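Local coordinates for protein putative efflux transporter (Bacteroides eggerthii, PDB 4L8J) that probably serves as the periplasmic adaptor, or membrane-fusion protein, of a tripartite efflux system of the HlyD type, at residues V188-Y193 against Y231-G236; T196-R201 against I221-F226; K23-M28 against I241-D246; S138-L143 against R158-R163. All coordinates share one frame; numbering follows the deposited sequence.

Contact 1: residues V188-Y193 against Y231-G236; sequences VEFDTY and YDVKPG
Y193 and F190 both meet the loop 231-236 where strand 185-190 ends, at the edge of the six-stranded antiparallel beta barrel. The rings of Y193 and Y231 form a T-shaped pair, planes 85° apart and centroids 5.4 Å from each other; the edge of Y231, led by CD1, points at the face of Y193 and meets it near the rim. The CA of Y231 also sits over that ring, 4.1 Å from its centroid, a CH-pi contact. A second CH-pi contact lies deeper: V233 CG2 stands almost on the normal of the F190 ring, 3.7 Å from its centroid, while V188 CG1 covers the opposite face. F190 is thus held flat between two valines, and V29 of strand 20-29 and I167 of strand 166-171 also pack on it. Polar contact is limited to the far end of Y193. With CG anti to the carbonyl carbon (chi1 -62°), the ring reaches across to the loop and offers OH to the backbone of D232, the centre of an inverse gamma turn. A leucine at Y193 would probably leave the Y231 edge without an aromatic face and the D232 amide without this acceptor. The D232 N to Y193 OH bond is 2.9 Å long and clearly bent, 138° at the hydrogen.

Contact 2: residues T196-R201 against I221-F226; sequences TVFNAR and IDDAAF
D223 OD2 accepts the backbone N of N199 at 2.9 Å, nearly straight at 171°, through the lone pair turned away from OD1. The other oxygen, OD1, takes the amide of A225 from the same loop in an Asx turn, so the carboxylate ties the strand edge to the turn that follows it. Setting CG of D223 anti to the backbone N (chi1 -162°) carries the carboxylate across to the strand. An alanine in place of D223 would probably leave the N199 and A225 amides without their acceptor and let the turn drift from the strand. N199 is engaged twice more: its O receives the amide of D222, and its ND2 returns a bond of 3.0 Å to D222 O, which lies in the plane of the side-chain amide. The remaining oxygen, N199 OD1, is taken by K187 NZ of the adjacent strand 185-190. Farther along, R201 passes its CD 3.5 Å from D222 OD2, but the ion pair through NH1 is long and the two charged planes stand perpendicular; a water joins R201 NH1, weakly, to I221 O. Nearer the start of the strand, F226 turns an edge to the face of F198, CD1 over the ring centre, planes 82° apart, and I221 CD1 touches F198 CB at 4.2 Å. A200 and I221 form an antiparallel non-hydrogen-bonded pair. The whole is a barrel strand pair where strand 215-221 ends: its exit loop continues alongside the start of strand 198-205, held by N199, before an Asx turn and a type I beta turn (D223 to F226) lead it off.

Contact 3: residues K23-M28 against I241-D246; sequences KDFSGM and IRLASD
F25 and I241 form a hydrogen-bonded antiparallel pair at the tight part of this contact, with I241 N to F25 O at 2.6 Å and F25 N to I241 O closing the ring. K23 and L243 repeat the pattern two residues on, L243 N giving a bond of 2.8 Å to K23 O. On this buried face F25 sets the edge of its ring, through CE2, against L243 CB at 3.8 Å, while I241 CD1 reaches the bare backbone at G27, 3.5 Å from G27 N. Any CB on G27 would run into that methyl, so the close approach depends on glycine. I241 chi2 (97°) is away from a staggered value, consistent with the confined place of CD1. The other face, with D24 and R242, is more open and is joined by charge. R242 bends at chi2 (71°) and chi3 and so folds its guanidinium back to meet D24 side-on with two nitrogens, one to each oxygen. NH2 meets D24 OD2 at 2.9 Å, on its syn lone pair and within the guanidinium plane. NE comes to D24 OD1 at 2.7 Å from above the carboxylate plane, so the two groups are tilted by 41° and not coplanar. N240 also donates to OD1, which would tend to stabilise the negative charge of D24. The strands 20-29 and 238-246 are the first and last of the barrel sheet and their pairing closes it; I241 and L243 pack on F186 of strand 185-190, and F25 on V171 of strand 166-171.

Contact 4: residues S138-L143 against R158-R163; sequences SIETRL and RLVNTR
A classic beta bulge marks the pairing of strands 137-142 and 155-161, where E140 and T141 both face R158. R158 O accepts E140 N at 2.8 Å, nearly along the C=O axis, and T141 N by a weak bond of 3.4 Å, while R158 N gives a regular bond to T141 O. Beyond the bulge the ladder is ordinary: S138 and V160 exchange two backbone bonds, and I139 and L159 form the non-hydrogen-bonded pair between. The strands are the central two of a four-stranded antiparallel sheet, flanked by 34-38 and 55-56, consistent with the barrel-sandwich (lipoyl-like) fold of membrane-fusion proteins. On the face of I139 and L159, the CD1 methyls of these two residues meet at 3.8 Å; L159 also packs on P134 and F135. The other face is more polar. R158 runs out extended with T141 alongside and pointing the same way, T141 CB lying 3.9 Å from R158 CD. L143 crosses it at about a right angle and lays CD2 over a face of the guanidinium, 3.6 Å from R158 NE. E140, with CG anti to its N (chi1 -159°) and an extended chain, carries its carboxylate across V160, OE2 at 3.4 Å from CG1. The carboxylate does not reach the R158 guanidinium: E140 OE1 and R158 NH1 stay 5.6 Å apart, so any attraction acts at a distance. At the far end V160 CG2 abuts S138 OG at 3.2 Å, and T162 CG2 lies near the same oxygen.

How the contacts relate
Contacts 1, 2 and 3 belong to one closed barrel, whereas contact 4 lies in a separate four-stranded sheet, its centre about 30 Å from that of contact 3. Contacts 1, 3 and 4 are partly buried; contact 2 is a surface contact. Contact 3 is a regular strand ladder with a buried apolar face and a charged outer one; contact 4 is also a ladder, but interrupted by a bulge. Contacts 1 and 2 instead bind loops to barrel strands, both with a T-shaped ring pair, contact 1 adding one phenol bond and contact 2 a set of carboxylate and amide bonds. These two touch: Y231 packs on F198, and V188 N lies 2.8 Å from F198 O, probably hydrogen-bonded. Contact 1 meets contact 3 at G236 and M28.

Contact 1: residues V188-Y193 against Y231-G236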
loop_
_atom_site.group_PDB
_atom_site.type_symbol
_atom_site.label_atom_id
_atom_site.label_comp_id
_atom_site.label_asym_id
_atom_site.label_seq_id
_atom_site.Cartn_x
_atom_site.Cartn_y
_atom_site.Cartn_z
ATOM N N VAL A 188 27.310 19.279 2.028
ATOM C CA VAL A 188 27.261 20.725 2.254
ATOM C C VAL A 188 27.455 21.522 0.982
ATOM O O VAL A 188 28.396 21.302 0.223
ATOM C CB VAL A 188 28.315 21.156 3.311
ATOM C CG1 VAL A 188 28.344 22.687 3.507
ATOM C CG2 VAL A 188 28.065 20.451 4.629
ATOM N N GLU A 189 26.608 22.515 0.828
ATOM C CA GLU A 189 26.717 23.502 -0.226
ATOM C C GLU A 189 26.760 24.887 0.448
ATOM O O GLU A 189 25.792 25.256 1.106
ATOM C CB GLU A 189 25.557 23.363 -1.232
ATOM C CG GLU A 189 25.788 24.216 -2.481
ATOM C CD GLU A 189 24.620 24.308 -3.444
ATOM O OE1 GLU A 189 23.477 23.978 -3.053
ATOM O OE2 GLU A 189 24.851 24.731 -4.597
ATOM N N PHE A 190 27.912 25.603 0.362
ATOM C CA PHE A 190 28.046 26.936 0.972
ATOM C C PHE A 190 27.334 27.978 0.116
ATOM O O PHE A 190 27.441 27.938 -1.123
ATOM C CB PHE A 190 29.519 27.327 1.182
ATOM C CG PHE A 190 30.260 26.407 2.121
ATOM C CD1 PHE A 190 30.186 26.585 3.497
ATOM C CD2 PHE A 190 31.022 25.351 1.631
ATOM C CE1 PHE A 190 30.868 25.732 4.361
ATOM C CE2 PHE A 190 31.687 24.488 2.502
ATOM C CZ PHE A 190 31.614 24.690 3.859
ATOM N N ASP A 191 26.583 28.881 0.771
ATOM C CA ASP A 191 25.860 29.975 0.113
ATOM C C ASP A 191 26.823 30.893 -0.677
ATOM O O ASP A 191 26.439 31.394 -1.724
ATOM C CB ASP A 191 25.081 30.809 1.156
ATOM C CG ASP A 191 23.945 30.051 1.844
ATOM O OD1 ASP A 191 23.559 28.970 1.342
ATOM O OD2 ASP A 191 23.402 30.571 2.840
ATOM N N THR A 192 28.071 31.074 -0.187
ATOM C CA THR A 192 29.115 31.902 -0.828
ATOM C C THR A 192 29.741 31.167 -2.057
ATOM O O THR A 192 30.373 31.820 -2.888
ATOM C CB THR A 192 30.206 32.297 0.205
ATOM O OG1 THR A 192 29.602 32.600 1.465
ATOM C CG2 THR A 192 31.021 33.516 -0.228
ATOM N N TYR A 193 29.552 29.824 -2.173
ATOM C CA TYR A 193 30.110 29.016 -3.257
ATOM C C TYR A 193 29.087 28.021 -3.783
ATOM O O TYR A 193 29.328 26.803 -3.805
ATOM C CB TYR A 193 31.364 28.272 -2.768
ATOM C CG TYR A 193 32.484 29.184 -2.342
ATOM C CD1 TYR A 193 33.306 29.802 -3.280
ATOM C CD2 TYR A 193 32.755 29.404 -0.993
ATOM C CE1 TYR A 193 34.365 30.619 -2.888
ATOM C CE2 TYR A 193 33.803 30.228 -0.591
ATOM C CZ TYR A 193 34.596 30.846 -1.542
ATOM O OH TYR A 193 35.621 31.668 -1.137
ATOM N N TYR A 231 38.247 27.720 -1.769
ATOM C CA TYR A 231 36.999 27.962 -1.038
ATOM C C TYR A 231 37.306 28.573 0.324
ATOM O O TYR A 231 37.545 27.857 1.298
ATOM C CB TYR A 231 36.172 26.666 -0.918
ATOM C CG TYR A 231 35.938 25.990 -2.248
ATOM C CD1 TYR A 231 34.949 26.441 -3.115
ATOM C CD2 TYR A 231 36.715 24.902 -2.646
ATOM C CE1 TYR A 231 34.732 25.826 -4.343
ATOM C CE2 TYR A 231 36.506 24.276 -3.873
ATOM C CZ TYR A 231 35.507 24.738 -4.715
ATOM O OH TYR A 231 35.303 24.145 -5.936
ATOM N N ASP A 232 37.306 29.916 0.371
ATOM C CA ASP A 232 37.615 30.703 1.561
ATOM C C ASP A 232 36.355 30.866 2.408
ATOM O O ASP A 232 35.607 31.837 2.263
ATOM C CB ASP A 232 38.218 32.069 1.157
ATOM C CG ASP A 232 38.854 32.828 2.301
ATOM O OD1 ASP A 232 39.780 32.275 2.939
ATOM O OD2 ASP A 232 38.441 33.985 2.547
ATOM N N VAL A 233 36.117 29.886 3.276
ATOM C CA VAL A 233 34.953 29.824 4.161
ATOM C C VAL A 233 35.388 30.308 5.541
ATOM O O VAL A 233 36.430 29.879 6.042
ATOM C CB VAL A 233 34.375 28.378 4.169
ATOM C CG1 VAL A 233 33.418 28.165 5.331
ATOM C CG2 VAL A 233 33.697 28.053 2.839
ATOM N N LYS A 234 34.601 31.201 6.148
ATOM C CA LYS A 234 34.913 31.782 7.460
ATOM C C LYS A 234 33.800 31.518 8.487
ATOM O O LYS A 234 32.649 31.340 8.083
ATOM C CB LYS A 234 35.104 33.321 7.328
ATOM C CG LYS A 234 36.132 33.785 6.306
ATOM C CD LYS A 234 35.925 35.248 5.970
ATOM N N PRO A 235 34.081 31.593 9.815
ATOM C CA PRO A 235 32.995 31.473 10.810
ATOM C C PRO A 235 31.830 32.410 10.492
ATOM O O PRO A 235 32.062 33.525 10.049
ATOM C CB PRO A 235 33.682 31.905 12.110
ATOM C CG PRO A 235 35.081 31.506 11.921
ATOM C CD PRO A 235 35.375 31.830 10.488
ATOM N N GLY A 236 30.605 31.954 10.699
ATOM C CA GLY A 236 29.437 32.773 10.424
ATOM C C GLY A 236 28.848 32.555 9.042
ATOM O O GLY A 236 27.676 32.879 8.828
#

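Contact 2: residues T196-R201 against I221-F226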
loop_
_atom_site.group_PDB
_atom_site.type_symbol
_atom_site.label_atom_id
_atom_site.label_comp_id
_atom_site.label_asym_id
_atom_site.label_seq_id
_atom_site.Cartn_x
_atom_site.Cartn_y
_atom_site.Cartn_z
ATOM N N THR A 196 28.824 23.867 -5.879
ATOM C CA THR A 196 29.790 22.832 -5.508
ATOM C C THR A 196 29.377 22.257 -4.144
ATOM O O THR A 196 29.150 22.984 -3.168
ATOM C CB THR A 196 31.258 23.305 -5.614
ATOM O OG1 THR A 196 32.120 22.338 -4.998
ATOM C CG2 THR A 196 31.491 24.670 -5.025
ATOM N N VAL A 197 29.255 20.938 -4.115
ATOM C CA VAL A 197 28.799 20.179 -2.966
ATOM C C VAL A 197 29.975 19.420 -2.362
ATOM O O VAL A 197 30.761 18.807 -3.091
ATOM C CB VAL A 197 27.645 19.258 -3.452
ATOM C CG1 VAL A 197 27.302 18.178 -2.441
ATOM C CG2 VAL A 197 26.411 20.075 -3.813
ATOM N N PHE A 198 30.112 19.489 -1.031
ATOM C CA PHE A 198 31.179 18.817 -0.313
ATOM C C PHE A 198 30.641 17.778 0.660
ATOM O O PHE A 198 29.695 18.056 1.394
ATOM C CB PHE A 198 32.043 19.832 0.462
ATOM C CG PHE A 198 32.679 20.892 -0.401
ATOM C CD1 PHE A 198 33.903 20.664 -1.023
ATOM C CD2 PHE A 198 32.073 22.138 -0.563
ATOM C CE1 PHE A 198 34.503 21.664 -1.809
ATOM C CE2 PHE A 198 32.652 23.116 -1.367
ATOM C CZ PHE A 198 33.869 22.880 -1.976
ATOM N N ASN A 199 31.284 16.609 0.711
ATOM C CA ASN A 199 30.944 15.583 1.671
ATOM C C ASN A 199 31.349 16.060 3.059
ATOM O O ASN A 199 32.352 16.768 3.233
ATOM C CB ASN A 199 31.644 14.253 1.321
ATOM C CG ASN A 199 31.322 13.132 2.290
ATOM O OD1 ASN A 199 30.206 12.583 2.304
ATOM N ND2 ASN A 199 32.266 12.831 3.177
ATOM N N ALA A 200 30.564 15.678 4.046
ATOM C CA ALA A 200 30.840 16.040 5.412
ATOM C C ALA A 200 30.598 14.836 6.264
ATOM O O ALA A 200 29.810 13.972 5.880
ATOM C CB ALA A 200 29.941 17.201 5.844
ATOM N N ARG A 201 31.264 14.754 7.409
ATOM C CA ARG A 201 31.032 13.636 8.299
ATOM C C ARG A 201 30.437 14.122 9.610
ATOM O O ARG A 201 30.708 15.238 10.045
ATOM C CB ARG A 201 32.320 12.817 8.540
ATOM C CG ARG A 201 33.441 13.586 9.227
ATOM C CD ARG A 201 34.540 12.665 9.736
ATOM N NE ARG A 201 35.189 13.252 10.911
ATOM C CZ ARG A 201 36.186 14.124 10.849
ATOM N NH1 ARG A 201 36.683 14.489 9.675
ATOM N NH2 ARG A 201 36.691 14.645 11.960
ATOM N N ILE A 221 33.663 19.035 7.423
ATOM C CA ILE A 221 33.936 18.825 5.997
ATOM C C ILE A 221 35.027 17.754 5.876
ATOM O O ILE A 221 36.064 17.817 6.566
ATOM C CB ILE A 221 34.315 20.151 5.283
ATOM C CG1 ILE A 221 33.155 21.193 5.371
ATOM C CG2 ILE A 221 34.746 19.891 3.827
ATOM C CD1 ILE A 221 31.919 20.901 4.505
ATOM N N ASP A 222 34.730 16.732 5.066
ATOM C CA ASP A 222 35.579 15.577 4.838
ATOM C C ASP A 222 35.537 15.269 3.359
ATOM O O ASP A 222 34.804 14.379 2.907
ATOM C CB ASP A 222 35.085 14.405 5.694
ATOM C CG ASP A 222 36.054 13.247 5.777
ATOM O OD1 ASP A 222 37.130 13.326 5.142
ATOM O OD2 ASP A 222 35.747 12.270 6.498
ATOM N N ASP A 223 36.253 16.086 2.593
ATOM C CA ASP A 223 36.250 16.017 1.143
ATOM C C ASP A 223 37.574 16.538 0.603
ATOM O O ASP A 223 37.969 17.659 0.930
ATOM C CB ASP A 223 35.061 16.841 0.583
ATOM C CG ASP A 223 34.688 16.518 -0.843
ATOM O OD1 ASP A 223 35.601 16.460 -1.698
ATOM O OD2 ASP A 223 33.479 16.395 -1.125
ATOM N N ALA A 224 38.247 15.728 -0.235
ATOM C CA ALA A 224 39.539 16.075 -0.845
ATOM C C ALA A 224 39.448 17.369 -1.686
ATOM O O ALA A 224 40.396 18.160 -1.674
ATOM C CB ALA A 224 40.029 14.923 -1.716
ATOM N N ALA A 225 38.287 17.598 -2.367
ATOM C CA ALA A 225 38.055 18.782 -3.204
ATOM C C ALA A 225 37.944 20.080 -2.384
ATOM O O ALA A 225 38.034 21.166 -2.970
ATOM C CB ALA A 225 36.807 18.601 -4.048
ATOM N N PHE A 226 37.771 19.979 -1.045
ATOM C CA PHE A 226 37.658 21.167 -0.205
ATOM C C PHE A 226 39.025 21.781 0.043
ATOM O O PHE A 226 39.689 21.484 1.043
ATOM C CB PHE A 226 36.926 20.892 1.127
ATOM C CG PHE A 226 36.565 22.174 1.846
ATOM C CD1 PHE A 226 35.642 23.060 1.302
ATOM C CD2 PHE A 226 37.156 22.498 3.059
ATOM C CE1 PHE A 226 35.320 24.250 1.955
ATOM C CE2 PHE A 226 36.824 23.681 3.721
ATOM C CZ PHE A 226 35.914 24.557 3.158
HETATM O O HOH W 1 37.874 15.931 7.931
#

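Contact 3: residues K23-M28 against I241-D246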
loop_
_atom_site.group_PDB
_atom_site.type_symbol
_atom_site.label_atom_id
_atom_site.label_comp_id
_atom_site.label_asym_id
_atom_site.label_seq_id
_atom_site.Cartn_x
_atom_site.Cartn_y
_atom_site.Cartn_z
ATOM N N LYS A 23 16.513 15.545 3.258
ATOM C CA LYS A 23 16.127 16.743 3.995
ATOM C C LYS A 23 17.199 17.764 3.866
ATOM O O LYS A 23 18.383 17.421 3.933
ATOM C CB LYS A 23 15.851 16.462 5.500
ATOM C CG LYS A 23 14.714 15.480 5.778
ATOM C CD LYS A 23 13.318 16.090 5.521
ATOM C CE LYS A 23 12.254 15.027 5.684
ATOM N NZ LYS A 23 10.913 15.523 5.308
ATOM N N ASP A 24 16.796 19.028 3.746
ATOM C CA ASP A 24 17.707 20.153 3.662
ATOM C C ASP A 24 17.584 20.985 4.923
ATOM O O ASP A 24 16.477 21.251 5.392
ATOM C CB ASP A 24 17.444 20.990 2.417
ATOM C CG ASP A 24 17.801 20.282 1.124
ATOM O OD1 ASP A 24 18.961 19.848 0.983
ATOM O OD2 ASP A 24 16.935 20.175 0.264
ATOM N N PHE A 25 18.728 21.360 5.479
ATOM C CA PHE A 25 18.824 22.202 6.673
ATOM C C PHE A 25 19.768 23.323 6.410
ATOM O O PHE A 25 20.724 23.158 5.656
ATOM C CB PHE A 25 19.315 21.393 7.901
ATOM C CG PHE A 25 18.508 20.141 8.156
ATOM C CD1 PHE A 25 17.242 20.216 8.731
ATOM C CD2 PHE A 25 19.003 18.891 7.806
ATOM C CE1 PHE A 25 16.479 19.068 8.922
ATOM C CE2 PHE A 25 18.255 17.741 8.029
ATOM C CZ PHE A 25 17.002 17.834 8.603
ATOM N N SER A 26 19.486 24.480 7.019
ATOM C CA SER A 26 20.340 25.651 7.030
ATOM C C SER A 26 21.242 25.541 8.247
ATOM O O SER A 26 20.788 25.219 9.345
ATOM C CB SER A 26 19.521 26.944 7.065
ATOM O OG SER A 26 18.744 27.038 5.886
ATOM N N GLY A 27 22.510 25.808 8.024
ATOM C CA GLY A 27 23.535 25.750 9.041
ATOM C C GLY A 27 24.510 26.888 8.930
ATOM O O GLY A 27 24.419 27.736 8.028
HETATM N N MSE A 28 25.451 26.895 9.846
HETATM C CA MSE A 28 26.418 27.954 9.930
HETATM C C MSE A 28 27.759 27.412 10.322
HETATM O O MSE A 28 27.842 26.489 11.130
HETATM C CB MSE A 28 25.916 28.977 10.972
HETATM C CG MSE A 28 26.735 30.239 11.054
HETATM SE SE MSE A 28 25.930 31.474 12.314
HETATM C CE MSE A 28 24.507 32.199 11.168
ATOM N N ILE A 241 22.687 22.043 4.295
ATOM C CA ILE A 241 23.099 20.670 4.641
ATOM C C ILE A 241 22.046 19.744 4.105
ATOM O O ILE A 241 20.888 19.806 4.522
ATOM C CB ILE A 241 23.377 20.404 6.139
ATOM C CG1 ILE A 241 24.384 21.439 6.697
ATOM C CG2 ILE A 241 23.903 18.967 6.351
ATOM C CD1 ILE A 241 23.761 22.571 7.376
ATOM N N ARG A 242 22.445 18.873 3.196
ATOM C CA ARG A 242 21.531 17.866 2.653
ATOM C C ARG A 242 21.797 16.562 3.401
ATOM O O ARG A 242 22.917 16.054 3.368
ATOM C CB ARG A 242 21.736 17.727 1.118
ATOM C CG ARG A 242 21.233 16.431 0.442
ATOM C CD ARG A 242 19.736 16.253 0.341
ATOM N NE ARG A 242 19.011 17.391 -0.247
ATOM C CZ ARG A 242 18.670 17.517 -1.526
ATOM N NH1 ARG A 242 19.052 16.609 -2.416
ATOM N NH2 ARG A 242 17.952 18.555 -1.928
ATOM N N LEU A 243 20.804 16.083 4.155
ATOM C CA LEU A 243 20.853 14.802 4.866
ATOM C C LEU A 243 20.160 13.755 3.999
ATOM O O LEU A 243 19.024 14.005 3.607
ATOM C CB LEU A 243 20.152 14.908 6.251
ATOM C CG LEU A 243 19.884 13.581 7.026
ATOM C CD1 LEU A 243 21.154 12.997 7.577
ATOM C CD2 LEU A 243 18.898 13.806 8.176
ATOM N N ALA A 244 20.827 12.619 3.677
ATOM C CA ALA A 244 20.245 11.499 2.889
ATOM C C ALA A 244 20.284 10.229 3.716
ATOM O O ALA A 244 21.357 9.809 4.191
ATOM C CB ALA A 244 20.977 11.283 1.571
ATOM N N SER A 245 19.095 9.673 3.967
ATOM C CA SER A 245 18.958 8.495 4.796
ATOM C C SER A 245 18.139 7.415 4.096
ATOM O O SER A 245 16.960 7.640 3.802
ATOM C CB SER A 245 18.274 8.852 6.123
ATOM O OG SER A 245 18.906 9.912 6.821
ATOM N N ASP A 246 18.730 6.221 3.907
ATOM C CA ASP A 246 17.956 5.105 3.377
ATOM C C ASP A 246 17.263 4.452 4.571
ATOM O O ASP A 246 17.923 3.828 5.390
ATOM C CB ASP A 246 18.810 4.117 2.560
ATOM C CG ASP A 246 17.989 3.075 1.800
ATOM O OD1 ASP A 246 16.806 2.877 2.147
ATOM O OD2 ASP A 246 18.538 2.444 0.881
#

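Contact 4: residues S138-L143 against R158-R163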
loop_
_atom_site.group_PDB
_atom_site.type_symbol
_atom_site.label_atom_id
_atom_site.label_comp_id
_atom_site.label_asym_id
_atom_site.label_seq_id
_atom_site.Cartn_x
_atom_site.Cartn_y
_atom_site.Cartn_z
ATOM N N SER A 138 46.070 29.740 10.369
ATOM C CA SER A 138 46.201 30.955 9.604
ATOM C C SER A 138 46.412 32.145 10.533
ATOM O O SER A 138 45.811 32.230 11.612
ATOM C CB SER A 138 45.005 31.161 8.677
ATOM O OG SER A 138 43.850 31.603 9.368
ATOM N N ILE A 139 47.302 33.049 10.111
ATOM C CA ILE A 139 47.637 34.232 10.875
ATOM C C ILE A 139 46.484 35.202 10.756
ATOM O O ILE A 139 46.298 35.832 9.711
ATOM C CB ILE A 139 49.003 34.860 10.449
ATOM C CG1 ILE A 139 50.148 33.814 10.354
ATOM C CG2 ILE A 139 49.358 36.092 11.295
ATOM C CD1 ILE A 139 50.472 32.988 11.623
ATOM N N GLU A 140 45.693 35.295 11.825
ATOM C CA GLU A 140 44.564 36.214 11.869
ATOM C C GLU A 140 45.079 37.617 12.101
ATOM O O GLU A 140 44.645 38.532 11.426
ATOM C CB GLU A 140 43.546 35.798 12.952
ATOM C CG GLU A 140 42.156 36.382 12.727
ATOM C CD GLU A 140 41.164 36.160 13.853
ATOM O OE1 GLU A 140 41.306 36.812 14.915
ATOM O OE2 GLU A 140 40.223 35.357 13.660
ATOM N N THR A 141 46.028 37.793 13.030
ATOM C CA THR A 141 46.573 39.115 13.335
ATOM C C THR A 141 48.049 39.045 13.731
ATOM O O THR A 141 48.460 38.157 14.474
ATOM C CB THR A 141 45.759 39.797 14.487
ATOM O OG1 THR A 141 44.358 39.601 14.303
ATOM C CG2 THR A 141 46.038 41.290 14.619
ATOM N N ARG A 142 48.818 40.019 13.261
ATOM C CA ARG A 142 50.205 40.255 13.611
ATOM C C ARG A 142 50.201 41.388 14.643
ATOM O O ARG A 142 49.835 42.522 14.305
ATOM C CB ARG A 142 50.998 40.616 12.358
ATOM C CG ARG A 142 52.466 40.344 12.483
ATOM C CD ARG A 142 53.039 40.204 11.107
ATOM N NE ARG A 142 53.724 41.422 10.718
ATOM C CZ ARG A 142 54.801 41.454 9.946
ATOM N NH1 ARG A 142 55.293 40.332 9.432
ATOM N NH2 ARG A 142 55.382 42.605 9.664
ATOM N N LEU A 143 50.552 41.069 15.907
ATOM C CA LEU A 143 50.461 41.998 17.043
ATOM C C LEU A 143 51.716 42.813 17.328
ATOM O O LEU A 143 51.654 43.778 18.103
ATOM C CB LEU A 143 50.087 41.209 18.309
ATOM C CG LEU A 143 48.788 40.411 18.232
ATOM C CD1 LEU A 143 48.676 39.459 19.393
ATOM C CD2 LEU A 143 47.568 41.329 18.155
ATOM N N ARG A 158 47.951 36.098 16.482
ATOM C CA ARG A 158 46.701 35.393 16.763
ATOM C C ARG A 158 46.558 34.401 15.639
ATOM O O ARG A 158 46.494 34.805 14.486
ATOM C CB ARG A 158 45.504 36.366 16.867
ATOM C CG ARG A 158 45.679 37.368 18.009
ATOM C CD ARG A 158 44.662 38.488 18.013
ATOM N NE ARG A 158 44.800 39.292 19.229
ATOM C CZ ARG A 158 43.952 40.243 19.605
ATOM N NH1 ARG A 158 42.883 40.519 18.867
ATOM N NH2 ARG A 158 44.163 40.922 20.726
ATOM N N LEU A 159 46.657 33.112 15.961
ATOM C CA LEU A 159 46.603 31.998 15.029
ATOM C C LEU A 159 45.265 31.231 15.188
ATOM O O LEU A 159 44.949 30.782 16.298
ATOM C CB LEU A 159 47.805 31.061 15.311
ATOM C CG LEU A 159 47.935 29.784 14.451
ATOM C CD1 LEU A 159 48.379 30.103 13.039
ATOM C CD2 LEU A 159 48.895 28.790 15.072
ATOM N N VAL A 160 44.495 31.075 14.090
ATOM C CA VAL A 160 43.238 30.326 14.156
ATOM C C VAL A 160 43.488 28.926 13.579
ATOM O O VAL A 160 44.100 28.800 12.509
ATOM C CB VAL A 160 42.004 31.049 13.521
ATOM C CG1 VAL A 160 41.712 32.370 14.232
ATOM C CG2 VAL A 160 42.171 31.290 12.036
ATOM N N ASN A 161 43.083 27.875 14.337
ATOM C CA ASN A 161 43.231 26.480 13.955
ATOM C C ASN A 161 42.338 26.188 12.756
ATOM O O ASN A 161 41.131 26.436 12.823
ATOM C CB ASN A 161 42.879 25.557 15.145
ATOM C CG ASN A 161 43.347 24.136 14.987
ATOM O OD1 ASN A 161 43.187 23.512 13.938
ATOM N ND2 ASN A 161 43.956 23.587 16.028
ATOM N N THR A 162 42.921 25.669 11.663
ATOM C CA THR A 162 42.181 25.413 10.429
ATOM C C THR A 162 42.132 23.931 10.105
ATOM O O THR A 162 41.744 23.577 8.999
ATOM C CB THR A 162 42.778 26.224 9.240
ATOM O OG1 THR A 162 44.110 25.784 8.949
ATOM C CG2 THR A 162 42.743 27.716 9.463
ATOM N N ARG A 163 42.464 23.055 11.064
ATOM C CA ARG A 163 42.430 21.611 10.824
ATOM C C ARG A 163 41.016 21.112 10.480
ATOM O O ARG A 163 40.872 20.228 9.635
ATOM C CB ARG A 163 42.970 20.831 12.047
#